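Side-chain contacts in beta-lactamase (PDB 6KBY), which probably hydrolyses beta-lactam antibiotics to substituted beta-amino acids as a class C enzyme, and is seen here with adenosine monophosphate bound covalently: residues 172-176 with 177-181; 67-70 with 71-74; 17-20 with 21-25. All coordinates share one frame; numbering follows the deposited sequence.

How the interactions relate
Interaction 2 lies in the AMP pocket and probably holds the reactive serine of the family: its residues S71 and K74 match the SxxK motif of serine beta-lactamases at the start of helix 72-86, and S71 carries the covalently bound AMP. Interaction 1, the capped start of helix 176-187, packs on helix 72-86 through Y176, L172 and A179; its centre is about 18 Å from that of interaction 2, with nearest atoms about 4 Å apart, and the side chain of Y176 is about 12 Å from the AMP. Interaction 3, on helix 11-30, is remote from the pocket. Its centre is about 23 Å from that of interaction 2 and about 39 Å from that of interaction 1, interactions 1 and 3 lying on opposite sides of the chain's centre.

Interaction 1: 172-176 with 177-181; sequences LGVSY and EDAIE
The Y176 ring receives the side chain of I180, one turn further along, over one of its faces: CG1 of I180 stands 3.6 Å from the ring centroid, 22° off the ring normal, a CH-pi contact displaced toward the rim on the phenol side. The closest approach is between I180 CG1 and Y176 CZ, at 3.4 Å, while I180 CD1 reaches past the rim to the hydroxyl oxygen. This overlap depends on the first torsion of Y176, which sets CG anti to the backbone N (chi1 -175°) and leans the ring along the helix toward I180. The Y176 side chain also touches A77 and L80 of helix 72-86 and N225 and E226 of helix 224-228, so the tyrosine is buried among three helices.

S175, just before it, is the N-cap of helix 176-187. Its OG, placed between the backbone N and the carbonyl carbon (chi1 67°), turns back to accept the N-H of D178 in a nearly straight bond of 3.1 Å from D178 N to S175 OG. G173, at positive phi, closes the preceding helix in a Schellman motif, so one helix ends and the next begins within a few residues. The carboxylate of D178 does not return the bond directly: a water accepts from S175 N and donates to D178 OD2, its oxygen 2.7 Å from OD2, bridging the two residues. On the flank of the same turn, V174 CG2 rests 3.7 Å from A179 CB, an apolar contact bringing the loop against the first turn. The chain of E177 bends at chi2 and brings E177 OE1 to 3.7 Å from S175 CB, while its OE2 is held by the amide of N225.

Interaction 2: 67-70 with 71-74; sequences FEVG and SLSK. With AMP (adenosine monophosphate), chain B.
V69 and L72 meet side chain to side chain round a tight turn, their axes crossing at about a right angle. From CB outward, CB, CG and CD1 of L72 each meet V69: L72 CB lies 3.7 Å from V69 CG2, CG packs over the carbonyl oxygen of V69, and L72 CD1 ends 3.8 Å from V69 CB. The backbone beneath is a type II' beta turn from V69 to L72, closed by a bond of 3.1 Å from L72 N to V69 O, with the donor above the carbonyl plane. G70 occupies the positive-phi corner of that turn. Its carbonyl oxygen takes the hydroxyl of S73, 2.6 Å from S73 OG to G70 O and nearly in line with the C=O; I230 N gives S73 OG a further hydrogen bond.

The turn delivers S71 to the start of the helix, where the SxxK motif of serine beta-lactamases and penicillin-binding proteins places its reactive serine. S71 OG is covalently joined to AMP P at 1.6 Å. S71 N donates to AMP O1P at 2.8 Å, as expected of one arm of an oxyanion hole. K74, extended until it bends at chi4, donates from NZ to S71 OG at 2.8 Å; N158 OD1 and A227 O also accept hydrogen bonds from NZ. V69 lies against I230 and L345, while L72 packs on A330 and I332 of strand 328-335, so the turn joins strand 67-68 to helix 72-86 beside the large antiparallel sheet.

Interaction 3: 17-20 with 21-25; sequences DTVD and DLIQP
D17 to Q24 wind as a continuous helix, with i to i+4 bonds from D21 N to D17 O, from I23 N to V19 O at 2.8 Å and from Q24 N to D20 O, weak bonds from L22 N to T18 O and V19 O, and a kink at P25, within helix 11-30, where the proline has no N-H to offer the turn before.

V19 and I23 run side by side on the buried flank and point the same way, V19 CG1 against I23 CG1 at 3.8 Å. Each takes a different first torsion to reach this position: V19 CG1 is anti to the backbone N (chi1 178°) and leans forward along the helix, whereas I23 CG1 is anti to the carbonyl carbon (chi1 -66°) and leans back, also coming to 3.3 Å from V19 O. L22 turns its branch toward the preceding turn, with L22 CG 3.6 Å from T18 O.

D17 and D21 lie on one flank. The carboxylate of D21 folds back beside the carbonyl of D17, D21 CG to D17 O 3.1 Å, and the two carboxylates stand 5.9 Å apart (D17 OD1 to D21 OD1), a proximity of like charges that would be expected to cost a little. D20 has partners outside the segments: its OD2 forms a salt bridge with K16 and its OD1 a hydrogen bond with the hydroxyl of Y50. The aliphatic part of Q24, extended beyond CG, passes alongside D20 O, and P25 CD lies 3.9 Å from the same oxygen.

V19 and I23, four residues apart, thus form an i/i+4 apolar ridge on an amphipathic N-terminal helix, away from the AMP pocket. Through them the helix lies on strands 34-41 and 44-50 of the large antiparallel sheet, touching M35, V37, Y48 and Y50, while L22 packs against V358, K361 and I362 of helix 352-364.

Interaction 1: 172-176 with 177-181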
ATOM      1  N   LEU A 172      -7.213  11.962 -15.993  1.00 11.61           N
ATOM      2  CA  LEU A 172      -8.279  11.097 -16.472  1.00 11.96           C
ATOM      3  C   LEU A 172      -9.635  11.789 -16.461  1.00 13.52           C
ATOM      4  O   LEU A 172     -10.645  11.150 -16.774  1.00 15.30           O
ATOM      5  CB  LEU A 172      -8.332   9.815 -15.632  1.00 12.78           C
ATOM      6  CG  LEU A 172      -7.063   8.968 -15.719  1.00 13.20           C
ATOM      7  CD1 LEU A 172      -7.001   7.959 -14.589  1.00 13.50           C
ATOM      8  CD2 LEU A 172      -6.989   8.263 -17.068  1.00 14.97           C
ATOM      9  N   GLY A 173      -9.683  13.071 -16.099  1.00 12.11           N
ATOM     10  CA  GLY A 173     -10.912  13.837 -16.176  1.00 14.14           C
ATOM     11  C   GLY A 173     -11.909  13.597 -15.067  1.00 13.85           C
ATOM     12  O   GLY A 173     -13.083  13.957 -15.219  1.00 15.54           O
ATOM     13  N   VAL A 174     -11.487  13.003 -13.946  1.00 12.04           N
ATOM     14  CA  VAL A 174     -12.398  12.629 -12.868  1.00 13.07           C
ATOM     15  C   VAL A 174     -11.768  12.967 -11.521  1.00 11.77           C
ATOM     16  O   VAL A 174     -10.561  13.191 -11.409  1.00 11.87           O
ATOM     17  CB  VAL A 174     -12.779  11.131 -12.919  1.00 13.49           C
ATOM     18  CG1 VAL A 174     -13.597  10.826 -14.172  1.00 16.06           C
ATOM     19  CG2 VAL A 174     -11.528  10.270 -12.869  1.00 13.42           C
ATOM     20  N   SER A 175     -12.607  13.006 -10.488  1.00 11.82           N
ATOM     21  CA  SER A 175     -12.094  13.124  -9.132  1.00 11.35           C
ATOM     22  C   SER A 175     -11.360  11.841  -8.753  1.00  9.41           C
ATOM     23  O   SER A 175     -11.576  10.781  -9.340  1.00 10.02           O
ATOM     24  CB  SER A 175     -13.243  13.325  -8.147  1.00 13.18           C
ATOM     25  OG  SER A 175     -14.041  12.156  -8.073  1.00 13.64           O
ATOM     26  N   TYR A 176     -10.488  11.937  -7.748  1.00 10.08           N
ATOM     27  CA  TYR A 176      -9.772  10.747  -7.296  1.00  9.05           C
ATOM     28  C   TYR A 176     -10.738   9.679  -6.797  1.00  9.05           C
ATOM     29  O   TYR A 176     -10.557   8.488  -7.068  1.00  8.54           O
ATOM     30  CB  TYR A 176      -8.754  11.109  -6.210  1.00  9.82           C
ATOM     31  CG  TYR A 176      -7.913   9.923  -5.813  1.00  8.54           C
ATOM     32  CD1 TYR A 176      -6.902   9.477  -6.641  1.00  9.02           C
ATOM     33  CD2 TYR A 176      -8.146   9.236  -4.627  1.00  8.89           C
ATOM     34  CE1 TYR A 176      -6.137   8.386  -6.309  1.00  8.58           C
ATOM     35  CE2 TYR A 176      -7.379   8.129  -4.280  1.00  8.20           C
ATOM     36  CZ  TYR A 176      -6.373   7.712  -5.132  1.00  7.49           C
ATOM     37  OH  TYR A 176      -5.588   6.620  -4.841  1.00  8.15           O
ATOM     38  N   GLU A 177     -11.784  10.095  -6.083  1.00 10.20           N
ATOM     39  CA  GLU A 177     -12.758   9.146  -5.562  1.00 10.94           C
ATOM     40  C   GLU A 177     -13.448   8.394  -6.690  1.00 10.63           C
ATOM     41  O   GLU A 177     -13.617   7.171  -6.616  1.00 10.41           O
ATOM     42  CB  GLU A 177     -13.782   9.892  -4.707  1.00 13.12           C
ATOM     43  CG  GLU A 177     -13.213  10.557  -3.460  1.00 21.89           C
ATOM     44  CD  GLU A 177     -12.231  11.691  -3.758  1.00 21.11           C
ATOM     45  OE1 GLU A 177     -12.539  12.540  -4.626  1.00 19.75           O
ATOM     46  OE2 GLU A 177     -11.140  11.722  -3.139  1.00 24.61           O
ATOM     47  N   ASP A 178     -13.855   9.109  -7.745  1.00 11.48           N
ATOM     48  CA  ASP A 178     -14.454   8.449  -8.902  1.00 11.26           C
ATOM     49  C   ASP A 178     -13.441   7.570  -9.622  1.00  9.70           C
ATOM     50  O   ASP A 178     -13.769   6.464 -10.057  1.00 10.58           O
ATOM     51  CB  ASP A 178     -15.015   9.485  -9.882  1.00 13.62           C
ATOM     52  CG  ASP A 178     -16.389   9.990  -9.494  1.00 18.92           C
ATOM     53  OD1 ASP A 178     -16.972   9.477  -8.517  1.00 20.14           O
ATOM     54  OD2 ASP A 178     -16.889  10.903 -10.190  1.00 19.95           O
ATOM     55  N   ALA A 179     -12.207   8.055  -9.776  1.00  9.78           N
ATOM     56  CA  ALA A 179     -11.189   7.255 -10.448  1.00  9.78           C
ATOM     57  C   ALA A 179     -11.000   5.911  -9.756  1.00  8.67           C
ATOM     58  O   ALA A 179     -10.891   4.872 -10.415  1.00  9.38           O
ATOM     59  CB  ALA A 179      -9.869   8.019 -10.488  1.00  9.75           C
ATOM     60  N   ILE A 180     -10.973   5.915  -8.427  1.00  8.16           N
ATOM     61  CA  ILE A 180     -10.721   4.691  -7.675  1.00  7.99           C
ATOM     62  C   ILE A 180     -11.964   3.811  -7.617  1.00  7.76           C
ATOM     63  O   ILE A 180     -11.908   2.615  -7.915  1.00  8.12           O
ATOM     64  CB  ILE A 180     -10.195   5.037  -6.270  1.00  8.79           C
ATOM     65  CG1 ILE A 180      -8.820   5.716  -6.350  1.00  8.48           C
ATOM     66  CG2 ILE A 180     -10.157   3.806  -5.388  1.00  9.38           C
ATOM     67  CD1 ILE A 180      -7.753   4.898  -7.057  1.00  9.43           C
ATOM     68  N   GLU A 181     -13.107   4.379  -7.227  1.00  8.27           N
ATOM     69  CA  GLU A 181     -14.290   3.551  -6.997  1.00  8.75           C
ATOM     70  C   GLU A 181     -15.079   3.240  -8.262  1.00  9.04           C
ATOM     71  O   GLU A 181     -15.808   2.241  -8.279  1.00 10.02           O
ATOM     72  CB  GLU A 181     -15.208   4.193  -5.957  1.00  9.85           C
ATOM     73  CG  GLU A 181     -14.613   4.219  -4.560  1.00  9.91           C
ATOM     74  CD  GLU A 181     -15.641   4.527  -3.488  1.00 10.16           C
ATOM     75  OE1 GLU A 181     -16.753   4.992  -3.835  1.00 13.10           O
ATOM     76  OE2 GLU A 181     -15.363   4.302  -2.292  1.00 10.11           O
TER
HETATM   77  O   HOH W   1     -15.422  12.924 -11.229  1.00 17.74           O

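Interaction 2: 67-70 with 71-74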
ATOM      1  N   PHE A  67     -11.152  -4.128   6.608  1.00  7.62           N
ATOM      2  CA  PHE A  67     -10.142  -3.517   7.454  1.00  7.26           C
ATOM      3  C   PHE A  67      -9.646  -2.241   6.786  1.00  7.08           C
ATOM      4  O   PHE A  67      -9.557  -2.163   5.557  1.00  7.30           O
ATOM      5  CB  PHE A  67      -8.921  -4.439   7.627  1.00  7.16           C
ATOM      6  CG  PHE A  67      -9.191  -5.717   8.388  1.00  7.62           C
ATOM      7  CD1 PHE A  67      -9.776  -6.814   7.766  1.00  7.78           C
ATOM      8  CD2 PHE A  67      -8.790  -5.841   9.709  1.00  8.00           C
ATOM      9  CE1 PHE A  67      -9.989  -7.996   8.467  1.00  8.50           C
ATOM     10  CE2 PHE A  67      -9.003  -7.017  10.414  1.00  8.64           C
ATOM     11  CZ  PHE A  67      -9.600  -8.097   9.790  1.00  8.50           C
ATOM     12  N   GLU A  68      -9.303  -1.247   7.600  1.00  7.13           N
ATOM     13  CA  GLU A  68      -8.517  -0.129   7.103  1.00  7.67           C
ATOM     14  C   GLU A  68      -7.110  -0.616   6.806  1.00  7.13           C
ATOM     15  O   GLU A  68      -6.521  -1.368   7.589  1.00  8.12           O
ATOM     16  CB  GLU A  68      -8.449   0.977   8.153  1.00  7.86           C
ATOM     17  CG  GLU A  68      -9.812   1.560   8.467  1.00  9.06           C
ATOM     18  CD  GLU A  68      -9.836   2.511   9.650  1.00  9.31           C
ATOM     19  OE1 GLU A  68      -8.769   2.847  10.206  1.00  9.06           O
ATOM     20  OE2 GLU A  68     -10.950   2.923  10.031  1.00  9.83           O
ATOM     21  N   VAL A  69      -6.560  -0.179   5.677  1.00  7.58           N
ATOM     22  CA  VAL A  69      -5.210  -0.571   5.311  1.00  7.66           C
ATOM     23  C   VAL A  69      -4.238   0.594   5.252  1.00  7.63           C
ATOM     24  O   VAL A  69      -3.065   0.387   4.916  1.00  8.15           O
ATOM     25  CB  VAL A  69      -5.175  -1.414   4.023  1.00  8.36           C
ATOM     26  CG1 VAL A  69      -5.988  -2.685   4.234  1.00 10.56           C
ATOM     27  CG2 VAL A  69      -5.700  -0.624   2.836  1.00  9.79           C
ATOM     28  N   GLY A  70      -4.665   1.802   5.618  1.00  7.71           N
ATOM     29  CA  GLY A  70      -3.738   2.914   5.696  1.00  8.24           C
ATOM     30  C   GLY A  70      -2.905   3.048   4.437  1.00  8.48           C
ATOM     31  O   GLY A  70      -3.463   3.102   3.343  1.00  8.10           O
ATOM     32  N   SER A  71      -1.573   3.016   4.549  1.00  9.50           N
ATOM     33  CA  SER A  71      -0.705   3.294   3.400  1.00  9.39           C
ATOM     34  C   SER A  71      -0.672   2.221   2.323  1.00  9.62           C
ATOM     35  O   SER A  71      -0.057   2.471   1.278  1.00  9.51           O
ATOM     36  CB  SER A  71       0.716   3.583   3.845  1.00  9.95           C
ATOM     37  OG  SER A  71       0.722   4.767   4.608  1.00 10.65           O
ATOM     38  N   LEU A  72      -1.288   1.050   2.504  1.00  9.32           N
ATOM     39  CA  LEU A  72      -1.484   0.235   1.312  1.00  9.22           C
ATOM     40  C   LEU A  72      -2.206   1.052   0.262  1.00  9.37           C
ATOM     41  O   LEU A  72      -2.017   0.823  -0.936  1.00  9.69           O
ATOM     42  CB  LEU A  72      -2.255  -1.046   1.614  1.00  9.84           C
ATOM     43  CG  LEU A  72      -1.587  -2.023   2.576  1.00 13.08           C
ATOM     44  CD1 LEU A  72      -2.305  -3.360   2.563  1.00 11.80           C
ATOM     45  CD2 LEU A  72      -0.131  -2.179   2.211  1.00 13.64           C
ATOM     46  N   SER A  73      -2.983   2.051   0.707  1.00  8.66           N
ATOM     47  CA  SER A  73      -3.705   2.924  -0.205  1.00  7.76           C
ATOM     48  C   SER A  73      -2.772   3.647  -1.167  1.00  7.11           C
ATOM     49  O   SER A  73      -3.181   3.972  -2.284  1.00  7.49           O
ATOM     50  CB  SER A  73      -4.501   3.952   0.597  1.00  7.42           C
ATOM     51  OG  SER A  73      -5.357   3.330   1.543  1.00  7.11           O
ATOM     52  N   LYS A  74      -1.533   3.920  -0.750  1.00  7.15           N
ATOM     53  CA  LYS A  74      -0.611   4.631  -1.629  1.00  7.24           C
ATOM     54  C   LYS A  74      -0.347   3.847  -2.905  1.00  6.46           C
ATOM     55  O   LYS A  74      -0.098   4.442  -3.963  1.00  6.58           O
ATOM     56  CB  LYS A  74       0.709   4.908  -0.911  1.00  8.19           C
ATOM     57  CG  LYS A  74       0.575   5.774   0.333  1.00  8.29           C
ATOM     58  CD  LYS A  74       1.932   6.267   0.818  1.00  9.84           C
ATOM     59  CE  LYS A  74       1.797   7.400   1.823  1.00  7.87           C
ATOM     60  NZ  LYS A  74       0.963   6.997   2.988  1.00 13.03           N
TER
HETATM   61  P   AMP B 401       1.037   4.649   6.128  1.00 11.05           P
HETATM   62  O1P AMP B 401       0.107   3.646   6.736  1.00 10.25           O
HETATM   63  O2P AMP B 401       2.520   4.421   6.249  1.00 13.01           O
HETATM   64  O5' AMP B 401       0.667   6.109   6.634  1.00 11.88           O
HETATM   65  C5' AMP B 401      -0.683   6.550   6.625  1.00 14.31           C
HETATM   66  C4' AMP B 401      -1.245   6.658   8.019  1.00 14.03           C
HETATM   67  O4' AMP B 401      -0.608   7.757   8.725  1.00 15.46           O
HETATM   68  C3' AMP B 401      -2.733   6.971   8.098  1.00 14.95           C
HETATM   69  O3' AMP B 401      -3.550   5.825   7.951  1.00 14.78           O
HETATM   70  C2' AMP B 401      -2.864   7.661   9.447  1.00 16.26           C
HETATM   71  O2' AMP B 401      -2.850   6.710  10.503  1.00 16.55           O
HETATM   72  C1' AMP B 401      -1.562   8.457   9.496  1.00 16.13           C
HETATM   73  N9  AMP B 401      -1.723   9.802   8.911  1.00 17.82           N
HETATM   74  C8  AMP B 401      -1.165  10.233   7.758  1.00 16.63           C
HETATM   75  N7  AMP B 401      -1.508  11.523   7.501  1.00 16.41           N
HETATM   76  C5  AMP B 401      -2.307  11.929   8.509  1.00 17.37           C
HETATM   77  C6  AMP B 401      -3.018  13.178   8.859  1.00 18.77           C
HETATM   78  N6  AMP B 401      -2.945  14.267   8.059  1.00 19.70           N
HETATM   79  N1  AMP B 401      -3.748  13.189  10.000  1.00 22.17           N
HETATM   80  C2  AMP B 401      -3.830  12.108  10.801  1.00 22.85           C
HETATM   81  N3  AMP B 401      -3.207  10.941  10.543  1.00 21.90           N
HETATM   82  C4  AMP B 401      -2.445  10.794   9.433  1.00 18.45           C

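Interaction 3: 17-20 with 21-25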
ATOM      1  N   ASP A  17      -1.349 -24.685   9.392  1.00 10.41           N
ATOM      2  CA  ASP A  17      -0.594 -24.891  10.625  1.00  9.95           C
ATOM      3  C   ASP A  17       0.485 -23.829  10.784  1.00  8.73           C
ATOM      4  O   ASP A  17       0.668 -23.268  11.872  1.00  9.75           O
ATOM      5  CB  ASP A  17       0.044 -26.280  10.631  1.00 11.45           C
ATOM      6  CG  ASP A  17      -0.968 -27.401  10.768  1.00 16.25           C
ATOM      7  OD1 ASP A  17      -2.125 -27.140  11.160  1.00 17.50           O
ATOM      8  OD2 ASP A  17      -0.589 -28.561  10.489  1.00 19.35           O
ATOM      9  N   THR A  18       1.232 -23.564   9.714  1.00  8.72           N
ATOM     10  CA  THR A  18       2.274 -22.544   9.779  1.00  9.22           C
ATOM     11  C   THR A  18       1.692 -21.192  10.153  1.00  8.13           C
ATOM     12  O   THR A  18       2.234 -20.479  11.009  1.00  9.33           O
ATOM     13  CB  THR A  18       2.994 -22.450   8.435  1.00  9.81           C
ATOM     14  OG1 THR A  18       3.633 -23.699   8.165  1.00 10.39           O
ATOM     15  CG2 THR A  18       4.036 -21.337   8.457  1.00 11.31           C
ATOM     16  N   VAL A  19       0.589 -20.815   9.510  1.00  7.96           N
ATOM     17  CA  VAL A  19      -0.002 -19.500   9.751  1.00  8.74           C
ATOM     18  C   VAL A  19      -0.595 -19.425  11.156  1.00  8.16           C
ATOM     19  O   VAL A  19      -0.307 -18.493  11.914  1.00  8.80           O
ATOM     20  CB  VAL A  19      -1.027 -19.154   8.655  1.00  8.94           C
ATOM     21  CG1 VAL A  19      -1.682 -17.805   8.936  1.00  9.62           C
ATOM     22  CG2 VAL A  19      -0.366 -19.148   7.281  1.00  9.29           C
ATOM     23  N   ASP A  20      -1.416 -20.417  11.530  1.00  8.50           N
ATOM     24  CA  ASP A  20      -2.006 -20.450  12.870  1.00  9.90           C
ATOM     25  C   ASP A  20      -0.936 -20.327  13.947  1.00  8.52           C
ATOM     26  O   ASP A  20      -1.097 -19.590  14.926  1.00  9.32           O
ATOM     27  CB  ASP A  20      -2.737 -21.778  13.095  1.00 10.59           C
ATOM     28  CG  ASP A  20      -4.069 -21.883  12.380  1.00 11.79           C
ATOM     29  OD1 ASP A  20      -4.552 -20.905  11.780  1.00 13.18           O
ATOM     30  OD2 ASP A  20      -4.659 -22.989  12.455  1.00 14.42           O
ATOM     31  N   ASP A  21       0.160 -21.077  13.793  1.00  9.14           N
ATOM     32  CA  ASP A  21       1.193 -21.132  14.820  1.00  9.40           C
ATOM     33  C   ASP A  21       1.912 -19.808  15.003  1.00  8.61           C
ATOM     34  O   ASP A  21       2.485 -19.577  16.072  1.00  9.99           O
ATOM     35  CB  ASP A  21       2.209 -22.231  14.510  1.00 10.89           C
ATOM     36  CG  ASP A  21       1.658 -23.629  14.749  1.00 13.15           C
ATOM     37  OD1 ASP A  21       0.512 -23.759  15.230  1.00 13.78           O
ATOM     38  OD2 ASP A  21       2.380 -24.602  14.443  1.00 17.27           O
ATOM     39  N   LEU A  22       1.923 -18.951  13.979  1.00  8.15           N
ATOM     40  CA  LEU A  22       2.501 -17.619  14.106  1.00  7.82           C
ATOM     41  C   LEU A  22       1.466 -16.572  14.502  1.00  8.08           C
ATOM     42  O   LEU A  22       1.767 -15.675  15.296  1.00  9.43           O
ATOM     43  CB  LEU A  22       3.166 -17.204  12.791  1.00  8.67           C
ATOM     44  CG  LEU A  22       4.404 -18.028  12.446  1.00  9.58           C
ATOM     45  CD1 LEU A  22       4.783 -17.862  10.983  1.00 10.80           C
ATOM     46  CD2 LEU A  22       5.567 -17.633  13.335  1.00 14.92           C
ATOM     47  N   ILE A  23       0.253 -16.663  13.960  1.00  7.32           N
ATOM     48  CA  ILE A  23      -0.741 -15.613  14.169  1.00  8.01           C
ATOM     49  C   ILE A  23      -1.348 -15.681  15.562  1.00  7.22           C
ATOM     50  O   ILE A  23      -1.594 -14.642  16.182  1.00  7.67           O
ATOM     51  CB  ILE A  23      -1.810 -15.663  13.064  1.00  7.88           C
ATOM     52  CG1 ILE A  23      -1.184 -15.308  11.709  1.00  8.14           C
ATOM     53  CG2 ILE A  23      -2.987 -14.743  13.390  1.00  8.82           C
ATOM     54  CD1 ILE A  23      -0.648 -13.879  11.619  1.00  8.71           C
ATOM     55  N   GLN A  24      -1.633 -16.878  16.076  1.00  7.51           N
ATOM     56  CA  GLN A  24      -2.250 -16.945  17.401  1.00  7.52           C
ATOM     57  C   GLN A  24      -1.373 -16.336  18.485  1.00  7.55           C
ATOM     58  O   GLN A  24      -1.876 -15.498  19.255  1.00  7.95           O
ATOM     59  CB  GLN A  24      -2.745 -18.360  17.713  1.00  8.66           C
ATOM     60  CG  GLN A  24      -3.911 -18.767  16.845  1.00 11.09           C
ATOM     61  CD  GLN A  24      -4.438 -20.130  17.212  1.00 12.95           C
ATOM     62  OE1 GLN A  24      -3.680 -21.006  17.631  1.00 16.44           O
ATOM     63  NE2 GLN A  24      -5.745 -20.316  17.080  1.00 15.47           N
ATOM     64  N   PRO A  25      -0.088 -16.674  18.601  1.00  7.82           N
ATOM     65  CA  PRO A  25       0.737 -15.983  19.606  1.00  8.19           C
ATOM     66  C   PRO A  25       0.901 -14.500  19.323  1.00  7.75           C
ATOM     67  O   PRO A  25       0.920 -13.694  20.261  1.00  8.27           O
ATOM     68  CB  PRO A  25       2.069 -16.749  19.559  1.00  9.94           C
ATOM     69  CG  PRO A  25       1.716 -18.090  18.958  1.00 12.22           C
ATOM     70  CD  PRO A  25       0.651 -17.775  17.953  1.00  9.10           C
TER